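Local coordinates for protein ATP12 ATPase (Paracoccus denitrificans, PDB 2R31) that probably acts as an assembly chaperone of the F1-ATPase, as a bacterial member of the ATP12 family, at residues T36-L44 and S74-V82; P109-W120 and L198-Q206. All blocks are in the same frame, centred on the assembly; numbering follows the deposited sequence.

Contact 1: T36-L44 and S74-V82; sequences TPGKQPLRL and SANSAIEKV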
ATOM      1  N   THR A  36       5.059  -4.318 -19.862  1.00 10.00           N
ATOM      2  CA  THR A  36       4.188  -3.318 -19.261  1.00 10.20           C
ATOM      3  C   THR A  36       3.436  -2.557 -20.345  1.00 10.25           C
ATOM      4  O   THR A  36       3.737  -2.642 -21.521  1.00 12.16           O
ATOM      5  CB  THR A  36       4.976  -2.371 -18.360  1.00 11.16           C
ATOM      6  OG1 THR A  36       5.820  -1.563 -19.186  1.00 12.60           O
ATOM      7  CG2 THR A  36       5.834  -3.122 -17.331  1.00 12.24           C
ATOM      8  N   PRO A  37       2.437  -1.763 -19.973  1.00 11.94           N
ATOM      9  CA  PRO A  37       1.703  -0.991 -20.988  1.00 13.54           C
ATOM     10  C   PRO A  37       2.578  -0.043 -21.787  1.00 14.06           C
ATOM     11  O   PRO A  37       2.245   0.161 -22.973  1.00 18.35           O
ATOM     12  CB  PRO A  37       0.659  -0.242 -20.158  1.00 16.00           C
ATOM     13  CG  PRO A  37       0.425  -1.136 -18.962  1.00 14.83           C
ATOM     14  CD  PRO A  37       1.814  -1.636 -18.648  1.00 12.95           C
ATOM     15  N   GLY A  38       3.639   0.483 -21.209  1.00 15.04           N
ATOM     16  CA  GLY A  38       4.658   1.288 -21.866  1.00 16.80           C
ATOM     17  C   GLY A  38       5.711   0.456 -22.572  1.00 17.28           C
ATOM     18  O   GLY A  38       6.727   1.028 -23.019  1.00 21.09           O
ATOM     19  N   LYS A  39       5.495  -0.852 -22.673  1.00 16.18           N
ATOM     20  CA  LYS A  39       6.360  -1.750 -23.438  1.00 17.08           C
ATOM     21  C   LYS A  39       7.702  -2.020 -22.771  1.00 16.37           C
ATOM     22  O   LYS A  39       8.661  -2.458 -23.391  1.00 21.12           O
ATOM     23  CB  LYS A  39       6.520  -1.215 -24.873  1.00 20.86           C
ATOM     24  CG  LYS A  39       5.223  -1.372 -25.631  1.00 24.72           C
ATOM     25  CD  LYS A  39       5.556  -1.273 -27.099  1.00 30.94           C
ATOM     26  CE  LYS A  39       4.934  -0.034 -27.723  1.00 35.60           C
ATOM     27  NZ  LYS A  39       3.480   0.153 -27.409  1.00 45.16           N
ATOM     28  N   GLN A  40       7.822  -1.806 -21.469  1.00 15.39           N
ATOM     29  CA  GLN A  40       9.011  -2.135 -20.702  1.00 14.46           C
ATOM     30  C   GLN A  40       8.965  -3.620 -20.352  1.00 12.67           C
ATOM     31  O   GLN A  40       7.866  -4.173 -20.216  1.00 12.30           O
ATOM     32  CB  GLN A  40       9.142  -1.300 -19.441  1.00 15.79           C
ATOM     33  CG  GLN A  40       9.291   0.162 -19.835  1.00 22.46           C
ATOM     34  CD  GLN A  40       9.343   1.103 -18.656  1.00 25.97           C
ATOM     35  OE1 GLN A  40       9.858   0.741 -17.612  1.00 36.31           O
ATOM     36  NE2 GLN A  40       8.803   2.283 -18.886  1.00 28.87           N
ATOM     37  N   PRO A  41      10.106  -4.287 -20.281  1.00 13.60           N
ATOM     38  CA  PRO A  41      10.066  -5.680 -19.873  1.00 12.80           C
ATOM     39  C   PRO A  41       9.434  -5.818 -18.500  1.00 12.25           C
ATOM     40  O   PRO A  41       9.740  -5.094 -17.590  1.00 14.78           O
ATOM     41  CB  PRO A  41      11.522  -6.140 -19.852  1.00 15.72           C
ATOM     42  CG  PRO A  41      12.205  -5.182 -20.776  1.00 18.63           C
ATOM     43  CD  PRO A  41      11.477  -3.868 -20.579  1.00 18.47           C
ATOM     44  N   LEU A  42       8.489  -6.733 -18.320  0.54 12.45           N
ATOM     45  CA  LEU A  42       7.908  -7.089 -17.062  0.54 11.40           C
ATOM     46  C   LEU A  42       8.808  -8.173 -16.477  0.54 10.01           C
ATOM     47  O   LEU A  42       8.826  -9.315 -16.954  0.54 11.21           O
ATOM     48  CB  LEU A  42       6.467  -7.583 -17.155  0.54 12.47           C
ATOM     49  CG  LEU A  42       5.804  -7.892 -15.817  0.54 13.71           C
ATOM     50  CD1 LEU A  42       5.485  -6.622 -15.056  0.54 16.88           C
ATOM     51  CD2 LEU A  42       4.530  -8.734 -15.982  0.54 16.22           C
ATOM     52  N   ARG A  43       9.579  -7.856 -15.451  1.00  9.43           N
ATOM     53  CA  ARG A  43      10.450  -8.780 -14.753  1.00  9.19           C
ATOM     54  C   ARG A  43      10.121  -8.672 -13.260  1.00  9.03           C
ATOM     55  O   ARG A  43      10.030  -7.574 -12.724  1.00 11.48           O
ATOM     56  CB  ARG A  43      11.922  -8.522 -15.007  1.00 10.66           C
ATOM     57  CG  ARG A  43      12.326  -8.794 -16.433  1.00 11.38           C
ATOM     58  CD  ARG A  43      12.296 -10.258 -16.863  1.00 11.73           C
ATOM     59  NE  ARG A  43      12.734 -10.398 -18.252  1.00 11.81           N
ATOM     60  CZ  ARG A  43      11.952 -10.203 -19.322  1.00 11.41           C
ATOM     61  NH1 ARG A  43      10.674  -9.902 -19.209  1.00 11.80           N
ATOM     62  NH2 ARG A  43      12.453 -10.310 -20.550  1.00 13.88           N
ATOM     63  N   LEU A  44       9.928  -9.821 -12.606  1.00  8.21           N
ATOM     64  CA  LEU A  44       9.414  -9.867 -11.243  1.00  8.07           C
ATOM     65  C   LEU A  44      10.417 -10.476 -10.272  1.00  7.74           C
ATOM     66  O   LEU A  44      11.202 -11.361 -10.653  1.00  9.23           O
ATOM     67  CB  LEU A  44       8.143 -10.721 -11.244  1.00  7.77           C
ATOM     68  CG  LEU A  44       7.116 -10.293 -12.302  1.00  8.30           C
ATOM     69  CD1 LEU A  44       6.049 -11.362 -12.366  1.00  8.94           C
ATOM     70  CD2 LEU A  44       6.536  -8.924 -12.006  1.00  7.89           C
ATOM     71  N   SER A  74      -0.018  -3.540  -9.941  1.00  7.03           N
ATOM     72  CA  SER A  74       1.056  -3.173  -9.018  1.00  7.25           C
ATOM     73  C   SER A  74       2.426  -3.377  -9.613  1.00  6.25           C
ATOM     74  O   SER A  74       3.318  -2.547  -9.438  1.00  6.62           O
ATOM     75  CB  SER A  74       0.890  -4.023  -7.745  1.00  8.92           C
ATOM     76  OG  SER A  74      -0.244  -3.811  -7.017  1.00 11.21           O
ATOM     77  N   ALA A  75       2.630  -4.472 -10.342  1.00  6.02           N
ATOM     78  CA  ALA A  75       3.921  -4.713 -10.976  1.00  5.94           C
ATOM     79  C   ALA A  75       4.215  -3.691 -12.051  1.00  5.77           C
ATOM     80  O   ALA A  75       5.359  -3.226 -12.181  1.00  6.60           O
ATOM     81  CB  ALA A  75       3.966  -6.122 -11.538  1.00  6.90           C
ATOM     82  N   ASN A  76       3.209  -3.314 -12.838  1.00  6.59           N
ATOM     83  CA  ASN A  76       3.395  -2.273 -13.849  1.00  7.22           C
ATOM     84  C   ASN A  76       3.857  -0.994 -13.176  1.00  7.62           C
ATOM     85  O   ASN A  76       4.744  -0.275 -13.660  1.00  9.05           O
ATOM     86  CB  ASN A  76       2.100  -2.030 -14.612  1.00  8.42           C
ATOM     87  CG  ASN A  76       1.745  -3.127 -15.586  1.00  8.71           C
ATOM     88  OD1 ASN A  76       2.587  -3.904 -16.014  1.00  9.10           O
ATOM     89  ND2 ASN A  76       0.454  -3.126 -15.977  1.00  9.67           N
ATOM     90  N   SER A  77       3.255  -0.614 -12.046  0.71  7.55           N
ATOM     91  CA  SER A  77       3.666   0.598 -11.314  0.71  8.05           C
ATOM     92  C   SER A  77       5.064   0.469 -10.752  0.71  7.23           C
ATOM     93  O   SER A  77       5.853   1.391 -10.789  0.71  8.92           O
ATOM     94  CB  SER A  77       2.642   0.892 -10.231  0.71  9.33           C
ATOM     95  OG  SER A  77       3.041   2.044  -9.517  0.71 13.66           O
ATOM     96  N   ALA A  78       5.384  -0.706 -10.212  1.00  6.69           N
ATOM     97  CA  ALA A  78       6.736  -0.911  -9.698  1.00  6.80           C
ATOM     98  C   ALA A  78       7.764  -0.642 -10.787  1.00  7.03           C
ATOM     99  O   ALA A  78       8.784   0.021 -10.587  1.00  8.39           O
ATOM    100  CB  ALA A  78       6.903  -2.324  -9.155  1.00  6.81           C
ATOM    101  N   ILE A  79       7.547  -1.200 -11.973  0.76  7.06           N
ATOM    102  CA  ILE A  79       8.517  -1.124 -13.055  0.76  7.96           C
ATOM    103  C   ILE A  79       8.521   0.252 -13.686  0.76  8.30           C
ATOM    104  O   ILE A  79       9.618   0.820 -13.940  0.76  8.94           O
ATOM    105  CB  ILE A  79       8.236  -2.243 -14.083  0.76  8.06           C
ATOM    106  CG1 ILE A  79       8.480  -3.606 -13.463  0.76  8.64           C
ATOM    107  CG2 ILE A  79       9.092  -2.046 -15.361  0.76 11.13           C
ATOM    108  CD1 ILE A  79       7.795  -4.767 -14.148  0.76  9.57           C
ATOM    109  N   GLU A  80       7.363   0.833 -13.982  1.00  8.82           N
ATOM    110  CA  GLU A  80       7.280   2.063 -14.744  1.00 10.24           C
ATOM    111  C   GLU A  80       7.450   3.321 -13.885  1.00 10.68           C
ATOM    112  O   GLU A  80       7.932   4.343 -14.418  1.00 12.24           O
ATOM    113  CB  GLU A  80       5.948   2.201 -15.470  1.00 11.03           C
ATOM    114  CG  GLU A  80       5.787   1.110 -16.537  1.00 12.18           C
ATOM    115  CD  GLU A  80       4.704   1.358 -17.503  1.00 18.07           C
ATOM    116  OE1 GLU A  80       3.801   2.201 -17.276  1.00 30.10           O
ATOM    117  OE2 GLU A  80       4.679   0.798 -18.617  1.00 16.76           O
ATOM    118  N   LYS A  81       7.045   3.285 -12.627  1.00 10.04           N
ATOM    119  CA  LYS A  81       6.959   4.452 -11.751  1.00 12.45           C
ATOM    120  C   LYS A  81       7.883   4.380 -10.559  1.00 12.77           C
ATOM    121  O   LYS A  81       8.675   5.275 -10.335  1.00 19.04           O
ATOM    122  CB  LYS A  81       5.507   4.701 -11.351  1.00 13.89           C
ATOM    123  CG  LYS A  81       4.541   4.896 -12.493  1.00 24.76           C
ATOM    124  CD  LYS A  81       3.058   4.882 -12.388  1.00 32.61           C
ATOM    125  CE  LYS A  81       2.374   3.885 -11.510  1.00 33.99           C
ATOM    126  NZ  LYS A  81       1.031   4.207 -10.997  1.00 42.60           N
ATOM    127  N   VAL A  82       7.789   3.337  -9.755  1.00  9.13           N
ATOM    128  CA  VAL A  82       8.481   3.354  -8.469  1.00  9.25           C
ATOM    129  C   VAL A  82       9.951   3.017  -8.575  1.00 10.02           C
ATOM    130  O   VAL A  82      10.783   3.795  -8.086  1.00 12.77           O
ATOM    131  CB  VAL A  82       7.786   2.442  -7.440  1.00  8.86           C
ATOM    132  CG1 VAL A  82       8.561   2.434  -6.153  1.00 10.07           C
ATOM    133  CG2 VAL A  82       6.330   2.868  -7.272  1.00 10.33           C
TER
HETATM  134  O   HOH W   1       8.714   4.518 -17.062  1.00 25.88           O
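Glu80 reaches out from its helix into the tight turn of residues 36-39, where one carboxylate oxygen, OE2, takes two hydrogen bonds. Thr36 OG1 donates to Glu80 OE2 at 2.7 Å, on the anti side. Gly38 N makes the second hydrogen bond, 2.8 Å from Glu80 OE2 and nearly in line with the C-O bond. The glutamate chain is extended beyond CG, which carries its negative end across to the turn. Thr36 holds OG1 between its own N and carbonyl carbon (chi1 69°), and from there the hydroxyl also accepts from Gln40 N at 3.0 Å, while CG2 faces Ile79 and Asn76. A type I turn thus gathers a hydroxyl and a backbone N-H on one anion; an alanine in place of Glu80 would probably leave both donors without this acceptor and the turn more mobile. Beside it, the amide of Asn76 packs against the Pro37 ring, with ND2 3.3 Å from Pro37 CD. Ile79 points at the loop and, in the modelled copy, sets CG2 near Gln40 OE1 and the carbonyl of Pro41. Gln40 slides past it in the opposite direction, its NE2 linked through a water to Glu80 O. Leu44 CD2 lies 3.8 Å from Ala75 CB, and Leu42, in the modelled copy, turns CD1 to the same methyl. Leu44 continues onto Leu49, Ala50 and Ile53 of helix 47-58 and bonds through its backbone to Trp25 of strand 24-29, whereas helix 70-82 turns Ala78 and Val82 toward helix 163-174, so this loop lies between the small antiparallel sheet and the helices.

Contact 2: P109-W120 and L198-Q206; sequences PEALVRAQAEGW and LSRIDEEFQ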
ATOM      1  N   PRO A 109     -14.402  15.968  21.050  1.00 14.27           N
ATOM      2  CA  PRO A 109     -14.799  15.800  22.465  1.00 13.88           C
ATOM      3  C   PRO A 109     -13.881  14.797  23.181  1.00 12.54           C
ATOM      4  O   PRO A 109     -13.076  14.055  22.581  1.00 12.31           O
ATOM      5  CB  PRO A 109     -16.236  15.310  22.379  1.00 15.67           C
ATOM      6  CG  PRO A 109     -16.378  14.809  21.019  1.00 18.27           C
ATOM      7  CD  PRO A 109     -15.356  15.353  20.113  1.00 14.99           C
ATOM      8  N   GLU A 110     -14.010  14.740  24.503  1.00 12.66           N
ATOM      9  CA  GLU A 110     -13.168  13.903  25.348  1.00 12.49           C
ATOM     10  C   GLU A 110     -13.234  12.451  24.920  1.00 11.84           C
ATOM     11  O   GLU A 110     -12.218  11.757  24.887  1.00 11.65           O
ATOM     12  CB  GLU A 110     -13.518  14.071  26.813  1.00 13.62           C
ATOM     13  CG  GLU A 110     -13.139  15.462  27.344  1.00 15.00           C
ATOM     14  CD  GLU A 110     -13.300  15.757  28.781  1.00 17.73           C
ATOM     15  OE1 GLU A 110     -12.996  16.898  29.221  1.00 22.65           O
ATOM     16  OE2 GLU A 110     -13.705  14.821  29.485  1.00 24.04           O
ATOM     17  N   ALA A 111     -14.440  11.960  24.578  1.00 12.78           N
ATOM     18  CA  ALA A 111     -14.582  10.589  24.235  1.00 12.98           C
ATOM     19  C   ALA A 111     -13.777  10.249  22.958  1.00 12.06           C
ATOM     20  O   ALA A 111     -13.271   9.137  22.786  1.00 12.71           O
ATOM     21  CB  ALA A 111     -16.071  10.249  23.999  1.00 13.89           C
ATOM     22  N   LEU A 112     -13.673  11.173  22.015  1.00 11.23           N
ATOM     23  CA  LEU A 112     -12.876  10.949  20.816  1.00 11.39           C
ATOM     24  C   LEU A 112     -11.379  10.936  21.125  1.00 10.29           C
ATOM     25  O   LEU A 112     -10.624  10.106  20.607  1.00  9.72           O
ATOM     26  CB  LEU A 112     -13.213  11.992  19.740  1.00 11.98           C
ATOM     27  CG  LEU A 112     -12.375  11.871  18.468  1.00 11.37           C
ATOM     28  CD1 LEU A 112     -12.487  10.491  17.788  1.00 12.43           C
ATOM     29  CD2 LEU A 112     -12.848  12.968  17.510  1.00 14.04           C
ATOM     30  N   VAL A 113     -10.943  11.869  21.988  1.00 10.10           N
ATOM     31  CA  VAL A 113      -9.546  11.847  22.460  1.00  9.49           C
ATOM     32  C   VAL A 113      -9.162  10.502  23.009  1.00  9.51           C
ATOM     33  O   VAL A 113      -8.106   9.925  22.674  1.00  9.70           O
ATOM     34  CB  VAL A 113      -9.321  12.976  23.478  1.00  9.68           C
ATOM     35  CG1 VAL A 113      -7.938  12.876  24.084  1.00 10.78           C
ATOM     36  CG2 VAL A 113      -9.572  14.321  22.842  1.00 11.62           C
ATOM     37  N   ARG A 114     -10.044   9.922  23.836  1.00  9.90           N
ATOM     38  CA  ARG A 114      -9.791   8.622  24.433  1.00 10.14           C
ATOM     39  C   ARG A 114      -9.817   7.494  23.397  1.00 10.57           C
ATOM     40  O   ARG A 114      -8.996   6.566  23.447  1.00 11.41           O
ATOM     41  CB  ARG A 114     -10.736   8.322  25.598  1.00 11.56           C
ATOM     42  CG  ARG A 114     -10.486   9.302  26.738  1.00 10.91           C
ATOM     43  CD  ARG A 114     -11.167   8.840  28.012  1.00 12.25           C
ATOM     44  NE  ARG A 114     -10.998   9.820  29.084  1.00 12.11           N
ATOM     45  CZ  ARG A 114     -11.885  10.718  29.416  1.00 11.83           C
ATOM     46  NH1 ARG A 114     -13.061  10.746  28.814  1.00 13.89           N
ATOM     47  NH2 ARG A 114     -11.590  11.572  30.376  1.00 13.55           N
ATOM     48  N   ALA A 115     -10.748   7.532  22.450  1.00 10.93           N
ATOM     49  CA  ALA A 115     -10.832   6.510  21.402  1.00 10.90           C
ATOM     50  C   ALA A 115      -9.572   6.479  20.557  1.00  9.66           C
ATOM     51  O   ALA A 115      -9.039   5.439  20.192  1.00 10.72           O
ATOM     52  CB  ALA A 115     -12.044   6.699  20.510  1.00 14.15           C
ATOM     53  N   GLN A 116      -9.082   7.665  20.189  1.00  9.66           N
ATOM     54  CA  GLN A 116      -7.858   7.782  19.408  1.00  9.50           C
ATOM     55  C   GLN A 116      -6.683   7.208  20.201  1.00  8.71           C
ATOM     56  O   GLN A 116      -5.859   6.475  19.656  1.00  9.31           O
ATOM     57  CB  GLN A 116      -7.599   9.222  18.989  1.00  8.89           C
ATOM     58  CG  GLN A 116      -8.546   9.805  17.935  1.00 10.67           C
ATOM     59  CD  GLN A 116      -8.338  11.314  17.732  1.00 11.87           C
ATOM     60  OE1 GLN A 116      -7.876  11.989  18.621  1.00 16.64           O
ATOM     61  NE2 GLN A 116      -8.747  11.879  16.597  1.00 16.31           N
ATOM     62  N   ALA A 117      -6.569   7.526  21.491  1.00  9.36           N
ATOM     63  CA  ALA A 117      -5.460   7.039  22.286  1.00  9.90           C
ATOM     64  C   ALA A 117      -5.504   5.542  22.391  1.00  9.85           C
ATOM     65  O   ALA A 117      -4.477   4.843  22.257  1.00 10.11           O
ATOM     66  CB  ALA A 117      -5.493   7.709  23.661  1.00 11.86           C
ATOM     67  N   GLU A 118      -6.713   4.978  22.635  1.00 10.12           N
ATOM     68  CA  GLU A 118      -6.818   3.517  22.777  0.57 11.31           C
ATOM     69  C   GLU A 118      -6.321   2.784  21.552  1.00 10.41           C
ATOM     70  O   GLU A 118      -5.637   1.756  21.652  1.00 11.29           O
ATOM     71  CB  GLU A 118      -8.275   3.117  23.051  0.57 12.45           C
ATOM     72  CG  GLU A 118      -8.503   1.622  23.208  0.57 13.97           C
ATOM     73  CD  GLU A 118      -9.933   1.164  23.255  0.57 20.34           C
ATOM     74  OE1 GLU A 118     -10.863   1.837  22.756  0.57 29.04           O
ATOM     75  OE2 GLU A 118     -10.138   0.076  23.792  0.57 27.83           O
ATOM     76  N   GLY A 119      -6.707   3.309  20.396  1.00  9.51           N
ATOM     77  CA  GLY A 119      -6.322   2.626  19.160  1.00  9.07           C
ATOM     78  C   GLY A 119      -4.904   2.898  18.717  1.00  8.46           C
ATOM     79  O   GLY A 119      -4.204   2.049  18.183  1.00  9.23           O
ATOM     80  N   TRP A 120      -4.468   4.152  18.868  1.00  8.35           N
ATOM     81  CA  TRP A 120      -3.236   4.618  18.250  1.00  7.86           C
ATOM     82  C   TRP A 120      -2.013   4.608  19.147  1.00  8.07           C
ATOM     83  O   TRP A 120      -0.887   4.429  18.659  1.00  8.48           O
ATOM     84  CB  TRP A 120      -3.424   6.035  17.692  1.00  8.11           C
ATOM     85  CG  TRP A 120      -4.442   6.113  16.577  1.00  8.49           C
ATOM     86  CD1 TRP A 120      -4.975   5.067  15.851  1.00  9.04           C
ATOM     87  CD2 TRP A 120      -5.031   7.305  16.049  1.00  8.64           C
ATOM     88  NE1 TRP A 120      -5.840   5.554  14.924  1.00  9.34           N
ATOM     89  CE2 TRP A 120      -5.901   6.893  15.021  1.00  9.06           C
ATOM     90  CE3 TRP A 120      -4.904   8.644  16.329  1.00  8.94           C
ATOM     91  CZ2 TRP A 120      -6.663   7.818  14.281  1.00 10.08           C
ATOM     92  CZ3 TRP A 120      -5.652   9.546  15.596  1.00 10.25           C
ATOM     93  CH2 TRP A 120      -6.526   9.153  14.585  1.00 10.60           C
ATOM     94  N   LEU A 198      -8.198   1.208  12.184  1.00  7.74           N
ATOM     95  CA  LEU A 198      -7.545   2.222  13.029  1.00  8.12           C
ATOM     96  C   LEU A 198      -7.587   3.590  12.379  1.00  8.41           C
ATOM     97  O   LEU A 198      -7.728   4.613  13.038  1.00  9.67           O
ATOM     98  CB  LEU A 198      -6.098   1.841  13.354  1.00  8.33           C
ATOM     99  CG  LEU A 198      -5.936   0.670  14.285  1.00  8.60           C
ATOM    100  CD1 LEU A 198      -4.460   0.291  14.381  1.00 10.38           C
ATOM    101  CD2 LEU A 198      -6.492   0.981  15.679  1.00 11.18           C
ATOM    102  N   SER A 199      -7.436   3.610  11.049  1.00  7.72           N
ATOM    103  CA  SER A 199      -7.368   4.869  10.338  1.00  8.59           C
ATOM    104  C   SER A 199      -8.698   5.628  10.350  1.00  9.19           C
ATOM    105  O   SER A 199      -8.716   6.814  10.108  1.00 12.42           O
ATOM    106  CB  SER A 199      -6.928   4.686   8.903  1.00  9.30           C
ATOM    107  OG  SER A 199      -7.965   4.160   8.070  1.00  9.23           O
ATOM    108  N   ARG A 200      -9.785   4.902  10.611  1.00  8.42           N
ATOM    109  CA  ARG A 200     -11.158   5.424  10.548  1.00  9.36           C
ATOM    110  C   ARG A 200     -11.732   5.827  11.894  1.00  8.65           C
ATOM    111  O   ARG A 200     -12.940   6.079  11.953  1.00  9.96           O
ATOM    112  CB  ARG A 200     -12.090   4.411   9.891  1.00 11.77           C
ATOM    113  CG  ARG A 200     -11.807   4.076   8.492  1.00 13.71           C
ATOM    114  CD  ARG A 200     -12.955   3.285   7.942  1.00 21.28           C
ATOM    115  NE  ARG A 200     -14.130   4.079   7.802  1.00 24.09           N
ATOM    116  CZ  ARG A 200     -15.403   4.058   7.715  1.00 20.51           C
ATOM    117  NH1 ARG A 200     -16.059   2.902   7.850  1.00 27.33           N
ATOM    118  NH2 ARG A 200     -16.250   5.090   7.541  1.00 25.64           N
ATOM    119  N   ILE A 201     -10.947   5.916  12.949  1.00  8.47           N
ATOM    120  CA  ILE A 201     -11.542   6.179  14.263  1.00  8.42           C
ATOM    121  C   ILE A 201     -12.367   7.441  14.267  1.00  8.86           C
ATOM    122  O   ILE A 201     -13.479   7.433  14.838  1.00  9.32           O
ATOM    123  CB  ILE A 201     -10.445   6.163  15.379  1.00  8.92           C
ATOM    124  CG1 ILE A 201      -9.993   4.729  15.637  1.00 10.11           C
ATOM    125  CG2 ILE A 201     -10.908   6.854  16.627  1.00 10.52           C
ATOM    126  CD1 ILE A 201      -8.803   4.571  16.578  1.00 11.62           C
ATOM    127  N   ASP A 202     -11.947   8.559  13.669  0.61  9.87           N
ATOM    128  CA  ASP A 202     -12.731   9.797  13.662  0.61 10.59           C
ATOM    129  C   ASP A 202     -14.063   9.658  12.912  0.61 10.37           C
ATOM    130  O   ASP A 202     -15.122  10.065  13.408  0.61 10.28           O
ATOM    131  CB  ASP A 202     -12.005  10.986  13.071  0.61 11.62           C
ATOM    132  CG  ASP A 202     -10.809  11.427  13.866  0.61 11.40           C
ATOM    133  OD1 ASP A 202     -10.474  10.682  14.794  0.61 11.21           O
ATOM    134  OD2 ASP A 202     -10.235  12.492  13.518  0.61 12.09           O
ATOM    135  N   GLU A 203     -13.954   9.092  11.703  1.00 10.77           N
ATOM    136  CA  GLU A 203     -15.193   8.952  10.918  0.63 12.12           C
ATOM    137  C   GLU A 203     -16.159   7.994  11.607  1.00 10.39           C
ATOM    138  O   GLU A 203     -17.357   8.236  11.563  1.00 11.17           O
ATOM    139  CB  GLU A 203     -14.835   8.520   9.502  0.63 14.21           C
ATOM    140  CG  GLU A 203     -15.909   7.939   8.625  0.63 18.35           C
ATOM    141  CD  GLU A 203     -15.285   7.499   7.311  0.63 24.65           C
ATOM    142  OE1 GLU A 203     -14.289   6.756   7.151  0.63 30.77           O
ATOM    143  OE2 GLU A 203     -15.888   8.005   6.335  0.63 32.12           O
ATOM    144  N   GLU A 204     -15.675   6.926  12.210  1.00  9.17           N
ATOM    145  CA  GLU A 204     -16.634   6.039  12.863  0.56  9.49           C
ATOM    146  C   GLU A 204     -17.198   6.672  14.118  1.00  8.11           C
ATOM    147  O   GLU A 204     -18.392   6.477  14.411  1.00  8.90           O
ATOM    148  CB  GLU A 204     -16.011   4.680  13.122  0.56 10.92           C
ATOM    149  CG  GLU A 204     -15.621   4.118  11.740  0.56 12.55           C
ATOM    150  CD  GLU A 204     -15.652   2.624  11.790  0.56 13.87           C
ATOM    151  OE1 GLU A 204     -16.779   2.171  11.576  0.56 16.99           O
ATOM    152  OE2 GLU A 204     -14.582   2.050  11.998  0.56 17.79           O
ATOM    153  N   PHE A 205     -16.432   7.468  14.864  1.00  8.20           N
ATOM    154  CA  PHE A 205     -16.990   8.202  15.993  1.00  8.01           C
ATOM    155  C   PHE A 205     -18.128   9.111  15.518  1.00  8.03           C
ATOM    156  O   PHE A 205     -19.215   9.205  16.107  1.00  8.32           O
ATOM    157  CB  PHE A 205     -15.860   8.988  16.635  1.00  9.80           C
ATOM    158  CG  PHE A 205     -16.322   9.743  17.861  1.00 10.58           C
ATOM    159  CD1 PHE A 205     -16.263   9.170  19.134  1.00 12.54           C
ATOM    160  CD2 PHE A 205     -16.809  11.039  17.730  1.00 11.47           C
ATOM    161  CE1 PHE A 205     -16.685   9.882  20.220  1.00 14.51           C
ATOM    162  CE2 PHE A 205     -17.245  11.756  18.836  1.00 14.15           C
ATOM    163  CZ  PHE A 205     -17.175  11.153  20.079  1.00 13.97           C
ATOM    164  N   GLN A 206     -17.888   9.846  14.433  1.00  8.76           N
ATOM    165  CA  GLN A 206     -18.913  10.740  13.904  0.51  9.52           C
ATOM    166  C   GLN A 206     -20.119   9.994  13.407  1.00  9.05           C
ATOM    167  O   GLN A 206     -21.245  10.467  13.603  1.00 10.23           O
ATOM    168  CB  GLN A 206     -18.273  11.590  12.817  0.51 12.00           C
ATOM    169  CG  GLN A 206     -17.115  12.459  13.313  0.51 14.14           C
ATOM    170  CD  GLN A 206     -16.347  13.033  12.133  0.51 21.59           C
ATOM    171  OE1 GLN A 206     -16.836  12.956  11.006  0.51 33.98           O
ATOM    172  NE2 GLN A 206     -15.194  13.599  12.419  0.51 32.64           N
TER
HETATM  173  O   HOH W   2      -9.356  14.449  15.046  1.00 24.29           O
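Phe205 lays its ring against the first turn of helix 110-120. Leu112 CB stands 3.9 Å above the ring centroid and 5° off the normal, a CH-pi contact over the centre of the face, while Ala111 CB comes in at the edge, 3.8 Å from Phe205 CE1. With CG anti to the backbone N (chi1 -177°), the phenyl group projects across to this turn, and Pro109 CG also packs against it. One helical turn back, Ile201 is a knob in a hole formed by Ala115, Gln116, Gly119 and Trp120. Its CG2 branch rests on Ala115 CB and Gln116 CG, and its CD1 lies 4.1 Å from Gly119 CA, where the missing side chain lets the isoleucine come close. Trp120 slides past Ile201 in the opposite direction. Its indole N-H reaches Leu198 O (NE1 to O 2.8 Å) in the ring plane, though from above the carbonyl plane, tying the tryptophan to the backbone of helix 192-199. Gln116 NE2 donates to Asp202 OD1 at 2.8 Å on the syn side, and a water joins the same amide to Asp202 OD2; Gln116 OE1 is held by Ala106 N. With short axes 10.2 Å apart and directions 140° from each other, helices 110-130 and 201-210 form a pair of opposed direction, crossing well away from antiparallel, with Ile201 as a single knob in a hole.

In the fold
The two contacts lie on opposite sides of the chain's centre, 39 Å apart between centres, and share no helix or strand. Both are partly buried, and neither is at the middle of the molecule: contact 1 is about 17 Å and contact 2 about 23 Å from the centre of the chain. Contact 1 joins a loop to a helix, and it pairs a carboxylate that gathers donors from a turn with an apolar patch of Ile79, Ala75 and the loop leucines. Contact 2 joins helix to helix, and apolar side chains carry most of it, with polar bonds beside them. Each also has a bridging water, and contact 1 closes along the chain before contact 2 opens.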